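Local coordinates for virulence associated protein VapB (Rhodococcus equi, PDB 4CV7) that is of unknown molecular function but, as a plasmid-encoded virulence-associated protein built as a two-Greek-key beta-barrel, probably contributes to virulence, at residues D61-Q66 against N77-S81; A16-F21 against G33-T39. All blocks are in the same frame, centred on the assembly; numbering follows the deposited sequence.

Both contacts pair neighbouring antiparallel strands of the eight-stranded barrel, each inside a beta hairpin: contact 2 in that of strands 18-25 and 29-37, contact 1 in that of strands 64-68 and 74-79. The hairpins meet across the barrel interior, where Phe65 CE2 of contact 1 lies 3.6 Å from Phe21 CD1 of contact 2 and the Phe65 ring also packs on Ala35. As in any barrel wall, each contact has a buried face and an outer one. The inner face of contact 1 is largely aromatic, whereas that of contact 2 includes a buried glutamine. Outside, contact 1 relies on a phenylalanine and bridging waters, contact 2 on a salt bridge and a tyrosine-aspartate bond.

Contact 1: D61-Q66 against N77-S81; sequences DTVSFQ and NFFDS
On the outer face of this hairpin Gln66 and Phe79 meet at about a right angle, the glutamine reaching out as an extended chain to bring NE2 to 3.7 Å from CE2 of the Phe79 ring. Their amide and ring planes are 29° apart. Ser64, paired with Phe79, has its hydroxyl folded back over its own backbone (chi1 74°), which brings OG to 3.5 Å from Phe79 CB.

Phe65 and Phe78 occupy the inner face, but their rings do not stack on each other. Phe65 CB touches Phe78 CD1 at 4.0 Å while the Phe65 ring itself leads away from Phe78, toward Phe21 and Phe31. The methyl CG2 of Thr62 reaches the same Phe78 CD1 at 3.9 Å, and its OG1 is held by Leu58 O in the helix before it. Phe31 meets both phenylalanines edge-to-face, which ties the hairpin into the barrel core.

Val63 and Ser64 both face Phe79 in a classic beta bulge. Phe79 O accepts from Val63 N at 2.9 Å, in the carbonyl plane, and from Ser64 N at 3.2 Å, tilted out of it. Around the bulge waters add bridges: one links Asp61 O to Ser81 N, and another joins the Ser64 hydroxyl to Asp80 O. Asp80 OD1 accepts from the backbone N of Ser82 and of Gly84. At its other oxygen a third water donates to both Asp61 OD2 and Asp80 OD2, 5.1 Å apart, and would be expected to ease the repulsion between these like charges.

Contact 2: A16-F21 against G33-T39; sequences AVYQKF and GDAGGLT
Strands 18-21 and 33-37 run antiparallel at 151°, their axes approaching to 4.6 Å, with reciprocal backbone hydrogen bonds joining Gln19 to Ala35 and Phe21 to Gly33. On the outer face Tyr18 lies alongside Asp34, both side chains pointing the same way and the ring and carboxylate planes only 25° apart. The Tyr18 OH donates to Asp34 OD1 at 2.6 Å, meeting that oxygen's anti lone pair, away from OD2. Lys20, bent twice along its chain, brings NZ to 2.8 Å from the same oxygen on its syn side, above the carboxylate plane. OD1 is thus gripped by two donors, and Lys20 NZ forms a second salt bridge with Asp32. A bound cobalt ion lies about 4 Å from the Asp34 side chain.

The hairpin belongs to the first of the barrel's two Greek keys, with strand 4-14 flanking strand 18-25. The opposite face looks into the barrel. Here the Gln19 chain bends at chi2, 88°, turning its amide toward Gly37 and Thr39: NE2 donates to Gly37 O at 3.2 Å from above the carbonyl plane and touches Thr39 CG2 at 3.5 Å, while OE1 lies 3.6 Å from Ala35 CB and takes a weak hydrogen bond from Tyr67.

Contact 1: D61-Q66 against N77-S81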
loop_
_atom_site.group_PDB
_atom_site.type_symbol
_atom_site.label_atom_id
_atom_site.label_comp_id
_atom_site.label_asym_id
_atom_site.label_seq_id
_atom_site.Cartn_x
_atom_site.Cartn_y
_atom_site.Cartn_z
ATOM N N ASP A 61 -2.595 12.794 -4.745
ATOM C CA ASP A 61 -3.298 13.153 -3.509
ATOM C C ASP A 61 -3.137 12.169 -2.389
ATOM O O ASP A 61 -3.590 12.445 -1.287
ATOM C CB ASP A 61 -4.747 13.476 -3.796
ATOM C CG ASP A 61 -4.927 14.841 -4.371
ATOM O OD1 ASP A 61 -4.033 15.645 -4.429
ATOM O OD2 ASP A 61 -6.083 15.130 -4.762
ATOM N N THR A 62 -2.618 10.987 -2.624
ATOM C CA THR A 62 -2.429 10.040 -1.533
ATOM C C THR A 62 -1.519 10.674 -0.481
ATOM O O THR A 62 -0.410 11.109 -0.745
ATOM C CB THR A 62 -1.789 8.718 -1.918
ATOM O OG1 THR A 62 -2.636 8.024 -2.824
ATOM C CG2 THR A 62 -1.520 7.814 -0.683
ATOM N N VAL A 63 -1.986 10.680 0.783
ATOM C CA VAL A 63 -1.201 10.996 1.972
ATOM C C VAL A 63 -1.162 9.934 3.010
ATOM O O VAL A 63 -0.322 9.967 3.934
ATOM C CB VAL A 63 -1.588 12.383 2.600
ATOM C CG1 VAL A 63 -1.487 13.522 1.587
ATOM C CG2 VAL A 63 -2.977 12.323 3.280
ATOM N N SER A 64 -2.119 9.038 2.964
ATOM C CA SER A 64 -2.229 7.970 4.017
ATOM C C SER A 64 -2.718 6.727 3.394
ATOM O O SER A 64 -3.179 6.663 2.265
ATOM C CB SER A 64 -3.096 8.389 5.139
ATOM O OG SER A 64 -4.454 8.355 4.760
ATOM N N PHE A 65 -2.548 5.637 4.146
ATOM C CA PHE A 65 -2.979 4.301 3.695
ATOM C C PHE A 65 -3.371 3.479 4.911
ATOM O O PHE A 65 -2.893 3.712 6.001
ATOM C CB PHE A 65 -1.956 3.612 2.785
ATOM C CG PHE A 65 -0.739 3.095 3.483
ATOM C CD1 PHE A 65 0.145 3.928 4.173
ATOM C CD2 PHE A 65 -0.500 1.711 3.614
ATOM C CE1 PHE A 65 1.258 3.408 4.851
ATOM C CE2 PHE A 65 0.598 1.220 4.294
ATOM C CZ PHE A 65 1.456 2.078 4.906
ATOM N N GLN A 66 -4.215 2.464 4.632
ATOM C CA GLN A 66 -4.562 1.492 5.623
ATOM C C GLN A 66 -4.529 0.138 5.018
ATOM O O GLN A 66 -4.852 -0.016 3.852
ATOM C CB GLN A 66 -5.974 1.721 6.212
ATOM C CG GLN A 66 -6.093 3.046 6.940
ATOM C CD GLN A 66 -7.546 3.403 7.339
ATOM O OE1 GLN A 66 -8.357 2.548 7.265
ATOM N NE2 GLN A 66 -7.889 4.669 7.253
ATOM N N ASN A 77 -5.740 0.249 1.198
ATOM C CA ASN A 77 -6.540 1.419 0.720
ATOM C C ASN A 77 -5.706 2.672 0.823
ATOM O O ASN A 77 -4.984 2.849 1.822
ATOM C CB ASN A 77 -7.769 1.564 1.607
ATOM C CG ASN A 77 -8.762 0.432 1.435
ATOM O OD1 ASN A 77 -8.889 -0.165 0.385
ATOM N ND2 ASN A 77 -9.484 0.132 2.518
ATOM N N PHE A 78 -5.895 3.543 -0.165
ATOM C CA PHE A 78 -5.194 4.828 -0.184
ATOM C C PHE A 78 -6.132 5.967 -0.028
ATOM O O PHE A 78 -7.233 5.972 -0.612
ATOM C CB PHE A 78 -4.436 5.002 -1.511
ATOM C CG PHE A 78 -3.438 3.908 -1.779
ATOM C CD1 PHE A 78 -2.196 3.981 -1.182
ATOM C CD2 PHE A 78 -3.723 2.830 -2.611
ATOM C CE1 PHE A 78 -1.257 2.989 -1.403
ATOM C CE2 PHE A 78 -2.755 1.854 -2.797
ATOM C CZ PHE A 78 -1.533 1.943 -2.243
ATOM N N PHE A 79 -5.743 6.967 0.760
ATOM C CA PHE A 79 -6.579 8.119 1.091
ATOM C C PHE A 79 -5.888 9.450 0.952
ATOM O O PHE A 79 -4.660 9.577 1.075
ATOM C CB PHE A 79 -7.084 8.046 2.525
ATOM C CG PHE A 79 -7.779 6.728 2.825
ATOM C CD1 PHE A 79 -9.141 6.580 2.620
ATOM C CD2 PHE A 79 -7.126 5.667 3.376
ATOM C CE1 PHE A 79 -9.768 5.368 2.839
ATOM C CE2 PHE A 79 -7.756 4.469 3.589
ATOM C CZ PHE A 79 -9.087 4.323 3.401
ATOM N N ASP A 80 -6.687 10.446 0.590
ATOM C CA ASP A 80 -6.291 11.889 0.615
ATOM C C ASP A 80 -6.402 12.497 1.975
ATOM O O ASP A 80 -6.833 11.858 2.936
ATOM C CB ASP A 80 -6.978 12.695 -0.487
ATOM C CG ASP A 80 -8.405 12.897 -0.254
ATOM O OD1 ASP A 80 -8.871 13.043 0.890
ATOM O OD2 ASP A 80 -9.200 13.065 -1.225
ATOM N N SER A 81 -5.983 13.734 2.058
ATOM C CA SER A 81 -5.916 14.410 3.364
ATOM C C SER A 81 -7.309 14.656 3.974
ATOM O O SER A 81 -7.437 14.848 5.217
ATOM C CB SER A 81 -5.092 15.654 3.236
ATOM O OG SER A 81 -5.722 16.579 2.394
HETATM O O HOH W 1 -4.519 14.816 -0.247
HETATM O O HOH W 2 -8.508 14.067 -3.681
HETATM O O HOH W 3 -5.711 10.693 5.149
#

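Contact 2: A16-F21 against G33-T39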
loop_
_atom_site.group_PDB
_atom_site.type_symbol
_atom_site.label_atom_id
_atom_site.label_comp_id
_atom_site.label_asym_id
_atom_site.label_seq_id
_atom_site.Cartn_x
_atom_site.Cartn_y
_atom_site.Cartn_z
ATOM N N ALA A 16 6.986 -5.418 13.956
ATOM C CA ALA A 16 5.852 -5.773 14.831
ATOM C C ALA A 16 4.890 -4.592 14.886
ATOM O O ALA A 16 3.796 -4.654 14.307
ATOM C CB ALA A 16 6.278 -6.170 16.171
ATOM N N VAL A 17 5.259 -3.526 15.590
ATOM C CA VAL A 17 4.432 -2.280 15.597
ATOM C C VAL A 17 4.615 -1.299 14.429
ATOM O O VAL A 17 3.712 -0.511 14.171
ATOM C CB VAL A 17 4.508 -1.401 16.878
ATOM C CG1 VAL A 17 3.967 -2.099 18.007
ATOM C CG2 VAL A 17 5.864 -0.855 17.156
ATOM N N TYR A 18 5.798 -1.260 13.793
ATOM C CA TYR A 18 6.046 -0.441 12.659
ATOM C C TYR A 18 6.210 -1.324 11.398
ATOM O O TYR A 18 6.846 -2.334 11.472
ATOM C CB TYR A 18 7.296 0.382 12.881
ATOM C CG TYR A 18 7.788 1.104 11.690
ATOM C CD1 TYR A 18 7.242 2.271 11.224
ATOM C CD2 TYR A 18 8.795 0.501 10.917
ATOM C CE1 TYR A 18 7.703 2.838 10.067
ATOM C CE2 TYR A 18 9.218 0.983 9.735
ATOM C CZ TYR A 18 8.779 2.188 9.278
ATOM O OH TYR A 18 9.189 2.737 8.078
ATOM N N GLN A 19 5.689 -0.766 10.298
ATOM C CA GLN A 19 5.939 -1.436 8.970
ATOM C C GLN A 19 6.291 -0.429 7.929
ATOM O O GLN A 19 5.668 0.639 7.799
ATOM C CB GLN A 19 4.660 -2.157 8.475
ATOM C CG GLN A 19 4.226 -3.222 9.473
ATOM C CD GLN A 19 3.308 -2.682 10.562
ATOM O OE1 GLN A 19 2.441 -1.878 10.221
ATOM N NE2 GLN A 19 3.541 -3.053 11.800
ATOM N N LYS A 20 7.287 -0.787 7.074
ATOM C CA LYS A 20 7.561 -0.015 5.875
ATOM C C LYS A 20 7.037 -0.768 4.663
ATOM O O LYS A 20 7.314 -1.940 4.473
ATOM C CB LYS A 20 9.062 0.061 5.756
ATOM C CG LYS A 20 9.459 0.763 4.454
ATOM C CD LYS A 20 9.232 2.228 4.357
ATOM C CE LYS A 20 10.360 3.057 4.823
ATOM N NZ LYS A 20 9.958 4.496 4.691
ATOM N N PHE A 21 6.189 -0.075 3.876
ATOM C CA PHE A 21 5.659 -0.622 2.671
ATOM C C PHE A 21 6.284 0.073 1.430
ATOM O O PHE A 21 6.452 1.296 1.455
ATOM C CB PHE A 21 4.102 -0.399 2.582
ATOM C CG PHE A 21 3.260 -1.320 3.400
ATOM C CD1 PHE A 21 3.237 -1.210 4.779
ATOM C CD2 PHE A 21 2.463 -2.303 2.802
ATOM C CE1 PHE A 21 2.452 -2.045 5.563
ATOM C CE2 PHE A 21 1.683 -3.161 3.607
ATOM C CZ PHE A 21 1.679 -2.990 4.961
ATOM N N GLY A 33 5.423 3.886 2.089
ATOM C CA GLY A 33 4.514 4.084 3.242
ATOM C C GLY A 33 5.038 3.571 4.550
ATOM O O GLY A 33 5.793 2.623 4.616
ATOM N N ASP A 34 4.694 4.321 5.596
ATOM C CA ASP A 34 5.166 4.062 6.931
ATOM C C ASP A 34 3.934 3.863 7.815
ATOM O O ASP A 34 3.218 4.828 7.996
ATOM C CB ASP A 34 5.971 5.261 7.417
ATOM C CG ASP A 34 7.219 5.451 6.601
ATOM O OD1 ASP A 34 8.184 4.730 6.804
ATOM O OD2 ASP A 34 7.281 6.439 5.909
ATOM N N ALA A 35 3.776 2.668 8.335
ATOM C CA ALA A 35 2.550 2.316 9.058
ATOM C C ALA A 35 2.899 1.937 10.465
ATOM O O ALA A 35 3.973 1.464 10.804
ATOM C CB ALA A 35 1.798 1.218 8.409
ATOM N N GLY A 36 1.882 2.063 11.368
ATOM C CA GLY A 36 1.794 1.312 12.575
ATOM C C GLY A 36 0.757 0.245 12.475
ATOM O O GLY A 36 -0.263 0.431 11.780
ATOM N N GLY A 37 0.912 -0.786 13.241
ATOM C CA GLY A 37 -0.055 -1.892 13.215
ATOM C C GLY A 37 0.353 -2.986 14.110
ATOM O O GLY A 37 1.519 -3.197 14.328
ATOM N N LEU A 38 -0.523 -3.845 14.468
ATOM C CA LEU A 38 -0.241 -4.935 15.364
ATOM C C LEU A 38 0.006 -6.113 14.434
ATOM O O LEU A 38 -0.955 -6.787 13.931
ATOM C CB LEU A 38 -1.420 -5.134 16.331
ATOM C CG LEU A 38 -1.559 -4.012 17.349
ATOM C CD1 LEU A 38 -2.826 -4.258 18.178
ATOM C CD2 LEU A 38 -0.354 -3.850 18.188
ATOM N N THR A 39 1.245 -6.424 14.198
ATOM C CA THR A 39 1.547 -7.571 13.428
ATOM C C THR A 39 2.861 -8.256 13.781
ATOM O O THR A 39 3.511 -7.784 14.717
ATOM C CB THR A 39 1.524 -7.300 12.006
ATOM O OG1 THR A 39 1.621 -8.539 11.274
ATOM C CG2 THR A 39 2.513 -6.396 11.537
#